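Local atomic coordinates of Serine/threonine-protein kinase Tel1 (PDB entry 6SKY), a protein that is a serine/threonine kinase of the ATM family that probably senses DNA damage and activates checkpoint signalling by phosphorylating proteins at [ST]-Q sites. Residues A[1795-1806]-A[1841-1852]. Numbering follows the deposited sequence.
Sequences ERAFPFVVHLVL and LLINTILYLRTQ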
ATOM      1  N   GLU A1795      43.524 -15.333 -36.439  1.00 41.96           N
ATOM      2  CA  GLU A1795      42.581 -14.727 -35.512  1.00 41.96           C
ATOM      3  C   GLU A1795      43.230 -14.397 -34.178  1.00 41.96           C
ATOM      4  O   GLU A1795      42.850 -13.414 -33.537  1.00 41.96           O
ATOM      5  CB  GLU A1795      41.385 -15.644 -35.300  1.00 41.96           C
ATOM      6  CG  GLU A1795      40.449 -15.706 -36.483  1.00 41.96           C
ATOM      7  CD  GLU A1795      40.865 -16.735 -37.509  1.00 41.96           C
ATOM      8  OE1 GLU A1795      41.412 -17.785 -37.112  1.00 41.96           O
ATOM      9  OE2 GLU A1795      40.641 -16.500 -38.716  1.00 41.96           O
ATOM     10  N   ARG A1796      44.194 -15.197 -33.733  1.00 41.07           N
ATOM     11  CA  ARG A1796      44.858 -14.896 -32.474  1.00 41.07           C
ATOM     12  C   ARG A1796      45.866 -13.770 -32.618  1.00 41.07           C
ATOM     13  O   ARG A1796      46.157 -13.084 -31.637  1.00 41.07           O
ATOM     14  CB  ARG A1796      45.552 -16.140 -31.919  1.00 41.07           C
ATOM     15  CG  ARG A1796      44.666 -17.352 -31.843  1.00 41.07           C
ATOM     16  CD  ARG A1796      45.017 -18.250 -30.676  1.00 41.07           C
ATOM     17  NE  ARG A1796      46.409 -18.684 -30.677  1.00 41.07           N
ATOM     18  CZ  ARG A1796      46.884 -19.693 -31.400  1.00 41.07           C
ATOM     19  NH1 ARG A1796      46.080 -20.375 -32.200  1.00 41.07           N
ATOM     20  NH2 ARG A1796      48.169 -20.016 -31.330  1.00 41.07           N
ATOM     21  N   ALA A1797      46.399 -13.561 -33.817  1.00 34.14           N
ATOM     22  CA  ALA A1797      47.462 -12.593 -34.025  1.00 34.14           C
ATOM     23  C   ALA A1797      47.001 -11.317 -34.702  1.00 34.14           C
ATOM     24  O   ALA A1797      47.810 -10.411 -34.883  1.00 34.14           O
ATOM     25  CB  ALA A1797      48.585 -13.219 -34.846  1.00 34.14           C
ATOM     26  N   PHE A1798      45.734 -11.222 -35.081  1.00 32.11           N
ATOM     27  CA  PHE A1798      45.257 -10.064 -35.835  1.00 32.11           C
ATOM     28  C   PHE A1798      45.477  -8.726 -35.137  1.00 32.11           C
ATOM     29  O   PHE A1798      45.993  -7.797 -35.786  1.00 32.11           O
ATOM     30  CB  PHE A1798      43.784 -10.288 -36.174  1.00 32.11           C
ATOM     31  CG  PHE A1798      43.265  -9.386 -37.227  1.00 32.11           C
ATOM     32  CD1 PHE A1798      43.610  -9.579 -38.540  1.00 32.11           C
ATOM     33  CD2 PHE A1798      42.420  -8.351 -36.908  1.00 32.11           C
ATOM     34  CE1 PHE A1798      43.135  -8.757 -39.505  1.00 32.11           C
ATOM     35  CE2 PHE A1798      41.941  -7.527 -37.876  1.00 32.11           C
ATOM     36  CZ  PHE A1798      42.299  -7.729 -39.175  1.00 32.11           C
ATOM     37  N   PRO A1799      45.115  -8.538 -33.862  1.00 29.89           N
ATOM     38  CA  PRO A1799      45.322  -7.220 -33.253  1.00 29.89           C
ATOM     39  C   PRO A1799      46.773  -6.799 -33.203  1.00 29.89           C
ATOM     40  O   PRO A1799      47.081  -5.626 -33.427  1.00 29.89           O
ATOM     41  CB  PRO A1799      44.739  -7.402 -31.851  1.00 29.89           C
ATOM     42  CG  PRO A1799      43.798  -8.480 -31.984  1.00 29.89           C
ATOM     43  CD  PRO A1799      44.411  -9.429 -32.928  1.00 29.89           C
ATOM     44  N   PHE A1800      47.679  -7.726 -32.910  1.00 30.55           N
ATOM     45  CA  PHE A1800      49.088  -7.379 -32.828  1.00 30.55           C
ATOM     46  C   PHE A1800      49.621  -6.936 -34.178  1.00 30.55           C
ATOM     47  O   PHE A1800      50.405  -5.989 -34.263  1.00 30.55           O
ATOM     48  CB  PHE A1800      49.882  -8.565 -32.302  1.00 30.55           C
ATOM     49  CG  PHE A1800      49.404  -9.072 -30.987  1.00 30.55           C
ATOM     50  CD1 PHE A1800      49.382  -8.255 -29.886  1.00 30.55           C
ATOM     51  CD2 PHE A1800      48.993 -10.366 -30.845  1.00 30.55           C
ATOM     52  CE1 PHE A1800      48.949  -8.720 -28.682  1.00 30.55           C
ATOM     53  CE2 PHE A1800      48.563 -10.826 -29.638  1.00 30.55           C
ATOM     54  CZ  PHE A1800      48.543 -10.000 -28.560  1.00 30.55           C
ATOM     55  N   VAL A1801      49.193  -7.596 -35.249  1.00 30.20           N
ATOM     56  CA  VAL A1801      49.644  -7.218 -36.580  1.00 30.20           C
ATOM     57  C   VAL A1801      49.121  -5.840 -36.943  1.00 30.20           C
ATOM     58  O   VAL A1801      49.870  -4.985 -37.434  1.00 30.20           O
ATOM     59  CB  VAL A1801      49.209  -8.272 -37.609  1.00 30.20           C
ATOM     60  CG1 VAL A1801      49.591  -7.839 -38.993  1.00 30.20           C
ATOM     61  CG2 VAL A1801      49.837  -9.598 -37.293  1.00 30.20           C
ATOM     62  N   VAL A1802      47.827  -5.604 -36.722  1.00 28.06           N
ATOM     63  CA  VAL A1802      47.251  -4.302 -37.043  1.00 28.06           C
ATOM     64  C   VAL A1802      47.975  -3.199 -36.287  1.00 28.06           C
ATOM     65  O   VAL A1802      48.335  -2.164 -36.858  1.00 28.06           O
ATOM     66  CB  VAL A1802      45.747  -4.291 -36.741  1.00 28.06           C
ATOM     67  CG1 VAL A1802      45.221  -2.900 -36.839  1.00 28.06           C
ATOM     68  CG2 VAL A1802      45.023  -5.176 -37.696  1.00 28.06           C
ATOM     69  N   HIS A1803      48.215  -3.409 -34.993  1.00 27.09           N
ATOM     70  CA  HIS A1803      48.887  -2.387 -34.207  1.00 27.09           C
ATOM     71  C   HIS A1803      50.311  -2.161 -34.683  1.00 27.09           C
ATOM     72  O   HIS A1803      50.760  -1.017 -34.763  1.00 27.09           O
ATOM     73  CB  HIS A1803      48.881  -2.759 -32.732  1.00 27.09           C
ATOM     74  CG  HIS A1803      49.710  -1.850 -31.885  1.00 27.09           C
ATOM     75  ND1 HIS A1803      50.690  -2.310 -31.038  1.00 27.09           N
ATOM     76  CD2 HIS A1803      49.714  -0.505 -31.766  1.00 27.09           C
ATOM     77  CE1 HIS A1803      51.261  -1.289 -30.430  1.00 27.09           C
ATOM     78  NE2 HIS A1803      50.685  -0.181 -30.855  1.00 27.09           N
ATOM     79  N   LEU A1804      51.049  -3.229 -34.988  1.00 32.80           N
ATOM     80  CA  LEU A1804      52.429  -3.059 -35.427  1.00 32.80           C
ATOM     81  C   LEU A1804      52.505  -2.277 -36.728  1.00 32.80           C
ATOM     82  O   LEU A1804      53.352  -1.392 -36.878  1.00 32.80           O
ATOM     83  CB  LEU A1804      53.105  -4.415 -35.585  1.00 32.80           C
ATOM     84  CG  LEU A1804      53.620  -5.064 -34.310  1.00 32.80           C
ATOM     85  CD1 LEU A1804      54.022  -6.477 -34.586  1.00 32.80           C
ATOM     86  CD2 LEU A1804      54.797  -4.298 -33.793  1.00 32.80           C
ATOM     87  N   VAL A1805      51.606  -2.559 -37.667  1.00 33.57           N
ATOM     88  CA  VAL A1805      51.624  -1.831 -38.930  1.00 33.57           C
ATOM     89  C   VAL A1805      51.259  -0.367 -38.718  1.00 33.57           C
ATOM     90  O   VAL A1805      51.929   0.539 -39.238  1.00 33.57           O
ATOM     91  CB  VAL A1805      50.686  -2.502 -39.941  1.00 33.57           C
ATOM     92  CG1 VAL A1805      50.519  -1.629 -41.149  1.00 33.57           C
ATOM     93  CG2 VAL A1805      51.238  -3.836 -40.332  1.00 33.57           C
ATOM     94  N   LEU A1806      50.181  -0.108 -37.972  1.00 31.68           N
ATOM     95  CA  LEU A1806      49.751   1.269 -37.765  1.00 31.68           C
ATOM     96  C   LEU A1806      50.804   2.067 -37.016  1.00 31.68           C
ATOM     97  O   LEU A1806      51.008   3.249 -37.298  1.00 31.68           O
ATOM     98  CB  LEU A1806      48.430   1.302 -37.009  1.00 31.68           C
ATOM     99  CG  LEU A1806      47.171   0.809 -37.705  1.00 31.68           C
ATOM    100  CD1 LEU A1806      46.023   0.877 -36.750  1.00 31.68           C
ATOM    101  CD2 LEU A1806      46.879   1.638 -38.904  1.00 31.68           C
ATOM    102  N   LEU A1841      35.933 -10.050 -34.226  1.00 27.83           N
ATOM    103  CA  LEU A1841      37.370  -9.815 -34.263  1.00 27.83           C
ATOM    104  C   LEU A1841      37.690  -8.369 -34.593  1.00 27.83           C
ATOM    105  O   LEU A1841      38.660  -7.816 -34.074  1.00 27.83           O
ATOM    106  CB  LEU A1841      38.013 -10.756 -35.274  1.00 27.83           C
ATOM    107  CG  LEU A1841      39.522 -10.744 -35.442  1.00 27.83           C
ATOM    108  CD1 LEU A1841      40.188 -11.266 -34.206  1.00 27.83           C
ATOM    109  CD2 LEU A1841      39.891 -11.577 -36.624  1.00 27.83           C
ATOM    110  N   LEU A1842      36.883  -7.736 -35.438  1.00 28.05           N
ATOM    111  CA  LEU A1842      37.058  -6.308 -35.696  1.00 28.05           C
ATOM    112  C   LEU A1842      36.829  -5.484 -34.437  1.00 28.05           C
ATOM    113  O   LEU A1842      37.595  -4.562 -34.128  1.00 28.05           O
ATOM    114  CB  LEU A1842      36.104  -5.857 -36.791  1.00 28.05           C
ATOM    115  CG  LEU A1842      36.675  -5.839 -38.193  1.00 28.05           C
ATOM    116  CD1 LEU A1842      35.636  -5.293 -39.127  1.00 28.05           C
ATOM    117  CD2 LEU A1842      37.914  -4.992 -38.212  1.00 28.05           C
ATOM    118  N   ILE A1843      35.763  -5.791 -33.705  1.00 24.00           N
ATOM    119  CA  ILE A1843      35.474  -5.065 -32.476  1.00 24.00           C
ATOM    120  C   ILE A1843      36.582  -5.266 -31.453  1.00 24.00           C
ATOM    121  O   ILE A1843      36.995  -4.320 -30.772  1.00 24.00           O
ATOM    122  CB  ILE A1843      34.107  -5.495 -31.930  1.00 24.00           C
ATOM    123  CG1 ILE A1843      33.007  -4.957 -32.833  1.00 24.00           C
ATOM    124  CG2 ILE A1843      33.924  -5.010 -30.531  1.00 24.00           C
ATOM    125  CD1 ILE A1843      31.782  -5.789 -32.815  1.00 24.00           C
ATOM    126  N   ASN A1844      37.090  -6.490 -31.332  1.00 24.95           N
ATOM    127  CA  ASN A1844      38.180  -6.734 -30.398  1.00 24.95           C
ATOM    128  C   ASN A1844      39.463  -6.036 -30.818  1.00 24.95           C
ATOM    129  O   ASN A1844      40.244  -5.625 -29.962  1.00 24.95           O
ATOM    130  CB  ASN A1844      38.416  -8.224 -30.247  1.00 24.95           C
ATOM    131  CG  ASN A1844      37.451  -8.856 -29.302  1.00 24.95           C
ATOM    132  OD1 ASN A1844      36.791  -9.829 -29.628  1.00 24.95           O
ATOM    133  ND2 ASN A1844      37.355  -8.301 -28.115  1.00 24.95           N
ATOM    134  N   THR A1845      39.697  -5.870 -32.117  1.00 23.85           N
ATOM    135  CA  THR A1845      40.861  -5.102 -32.542  1.00 23.85           C
ATOM    136  C   THR A1845      40.722  -3.633 -32.175  1.00 23.85           C
ATOM    137  O   THR A1845      41.688  -3.010 -31.728  1.00 23.85           O
ATOM    138  CB  THR A1845      41.073  -5.247 -34.041  1.00 23.85           C
ATOM    139  OG1 THR A1845      41.164  -6.632 -34.370  1.00 23.85           O
ATOM    140  CG2 THR A1845      42.346  -4.570 -34.452  1.00 23.85           C
ATOM    141  N   ILE A1846      39.539  -3.056 -32.376  1.00 23.30           N
ATOM    142  CA  ILE A1846      39.315  -1.668 -31.971  1.00 23.30           C
ATOM    143  C   ILE A1846      39.547  -1.505 -30.475  1.00 23.30           C
ATOM    144  O   ILE A1846      40.217  -0.565 -30.023  1.00 23.30           O
ATOM    145  CB  ILE A1846      37.903  -1.217 -32.367  1.00 23.30           C
ATOM    146  CG1 ILE A1846      37.750  -1.189 -33.880  1.00 23.30           C
ATOM    147  CG2 ILE A1846      37.608   0.138 -31.806  1.00 23.30           C
ATOM    148  CD1 ILE A1846      36.370  -0.838 -34.323  1.00 23.30           C
ATOM    149  N   LEU A1847      38.999  -2.422 -29.680  1.00 21.87           N
ATOM    150  CA  LEU A1847      39.205  -2.366 -28.241  1.00 21.87           C
ATOM    151  C   LEU A1847      40.680  -2.445 -27.889  1.00 21.87           C
ATOM    152  O   LEU A1847      41.165  -1.694 -27.043  1.00 21.87           O
ATOM    153  CB  LEU A1847      38.445  -3.491 -27.556  1.00 21.87           C
ATOM    154  CG  LEU A1847      36.941  -3.373 -27.435  1.00 21.87           C
ATOM    155  CD1 LEU A1847      36.440  -4.567 -26.690  1.00 21.87           C
ATOM    156  CD2 LEU A1847      36.605  -2.117 -26.709  1.00 21.87           C
ATOM    157  N   TYR A1848      41.411  -3.365 -28.514  1.00 19.43           N
ATOM    158  CA  TYR A1848      42.828  -3.503 -28.206  1.00 19.43           C
ATOM    159  C   TYR A1848      43.598  -2.245 -28.565  1.00 19.43           C
ATOM    160  O   TYR A1848      44.509  -1.843 -27.841  1.00 19.43           O
ATOM    161  CB  TYR A1848      43.414  -4.705 -28.931  1.00 19.43           C
ATOM    162  CG  TYR A1848      44.898  -4.840 -28.754  1.00 19.43           C
ATOM    163  CD1 TYR A1848      45.423  -5.338 -27.587  1.00 19.43           C
ATOM    164  CD2 TYR A1848      45.771  -4.471 -29.756  1.00 19.43           C
ATOM    165  CE1 TYR A1848      46.761  -5.456 -27.418  1.00 19.43           C
ATOM    166  CE2 TYR A1848      47.114  -4.583 -29.589  1.00 19.43           C
ATOM    167  CZ  TYR A1848      47.602  -5.080 -28.418  1.00 19.43           C
ATOM    168  OH  TYR A1848      48.947  -5.205 -28.239  1.00 19.43           O
ATOM    169  N   LEU A1849      43.259  -1.613 -29.682  1.00 25.01           N
ATOM    170  CA  LEU A1849      43.962  -0.396 -30.057  1.00 25.01           C
ATOM    171  C   LEU A1849      43.663   0.742 -29.099  1.00 25.01           C
ATOM    172  O   LEU A1849      44.483   1.648 -28.948  1.00 25.01           O
ATOM    173  CB  LEU A1849      43.600   0.010 -31.477  1.00 25.01           C
ATOM    174  CG  LEU A1849      44.235  -0.767 -32.619  1.00 25.01           C
ATOM    175  CD1 LEU A1849      43.600  -0.329 -33.896  1.00 25.01           C
ATOM    176  CD2 LEU A1849      45.711  -0.533 -32.657  1.00 25.01           C
ATOM    177  N   ARG A1850      42.499   0.726 -28.458  1.00 25.94           N
ATOM    178  CA  ARG A1850      42.211   1.737 -27.443  1.00 25.94           C
ATOM    179  C   ARG A1850      43.110   1.656 -26.216  1.00 25.94           C
ATOM    180  O   ARG A1850      43.104   2.589 -25.417  1.00 25.94           O
ATOM    181  CB  ARG A1850      40.768   1.630 -26.988  1.00 25.94           C
ATOM    182  CG  ARG A1850      39.823   2.548 -27.696  1.00 25.94           C
ATOM    183  CD  ARG A1850      38.459   2.393 -27.092  1.00 25.94           C
ATOM    184  NE  ARG A1850      38.544   2.213 -25.649  1.00 25.94           N
ATOM    185  CZ  ARG A1850      38.477   3.202 -24.767  1.00 25.94           C
ATOM    186  NH1 ARG A1850      38.322   4.448 -25.181  1.00 25.94           N
ATOM    187  NH2 ARG A1850      38.567   2.944 -23.472  1.00 25.94           N
ATOM    188  N   THR A1851      43.861   0.579 -26.024  1.00 24.73           N
ATOM    189  CA  THR A1851      44.714   0.442 -24.853  1.00 24.73           C
ATOM    190  C   THR A1851      46.184   0.680 -25.152  1.00 24.73           C
ATOM    191  O   THR A1851      47.013   0.510 -24.260  1.00 24.73           O
ATOM    192  CB  THR A1851      44.558  -0.946 -24.228  1.00 24.73           C
ATOM    193  OG1 THR A1851      45.206  -1.916 -25.049  1.00 24.73           O
ATOM    194  CG2 THR A1851      43.111  -1.317 -24.101  1.00 24.73           C
ATOM    195  N   GLN A1852      46.528   1.064 -26.371  1.00 27.08           N
ATOM    196  CA  GLN A1852      47.915   1.227 -26.756  1.00 27.08           C
ATOM    197  C   GLN A1852      48.247   2.698 -26.871  1.00 27.08           C
ATOM    198  O   GLN A1852      47.546   3.423 -27.580  1.00 27.08           O
ATOM    199  CB  GLN A1852      48.194   0.527 -28.089  1.00 27.08           C
ATOM    200  CG  GLN A1852      48.049  -0.971 -28.042  1.00 27.08           C
ATOM    201  CD  GLN A1852      48.872  -1.593 -26.953  1.00 27.08           C
ATOM    202  OE1 GLN A1852      48.351  -2.277 -26.087  1.00 27.08           O
ATOM    203  NE2 GLN A1852      50.165  -1.361 -26.987  1.00 27.08           N
TER
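Tyr1848 reaches from helix 1836-1849 across to helix 1793-1808, whose Pro1799, Phe1800 and His1803 pack against its ring. With CG anti to the backbone N (chi1 175°), the ring projects far enough for CD2 to touch Pro1799 CB at 3.7 Å, while His1803 CB lies at its edge. Phe1800 turns its own edge toward the tyrosine face in an offset edge-to-face pair, centroids 5.5 Å apart and planes at 82°. A tyrosine suits this place because its flat ring packs on apolar neighbours while its hydroxyl, like His1803 ND1, hydrogen-bonds to Ser1670 OG. Shortened to an alanine, this position would probably leave Pro1799 and the Phe1800 edge without their aromatic partner and Ser1670 without one polar mate.

His1803 suits a border position: its CB packs on Leu1849 CD2 at 3.9 Å, and Gln1852 lays CG over the imidazole face, 4.0 Å from the ring centroid, a CH-pi contact. At the other end, Leu1841, branched and apolar as this buried place requires, brings CG within 4.0 Å of Phe1798 CD2 and turns CD1 to Glu1795 O. Between them, Pro1799 and Thr1845, both compact, bring the backbones closest, CA to CA 5.0 Å; Thr1845 OG1 lies at the Phe1798 ring edge and donates to Leu1841 O at 2.8 Å.

The axes of 1795-1806 and 1841-1849 approach to 9.3 Å, crossing at -45°. Tyr1660 meets Tyr1848, and Trp1762 meets Phe1798. Such obliquely crossed, largely apolar helix packing is consistent with the alpha solenoid of the PIKK family, here away from the nucleotide site.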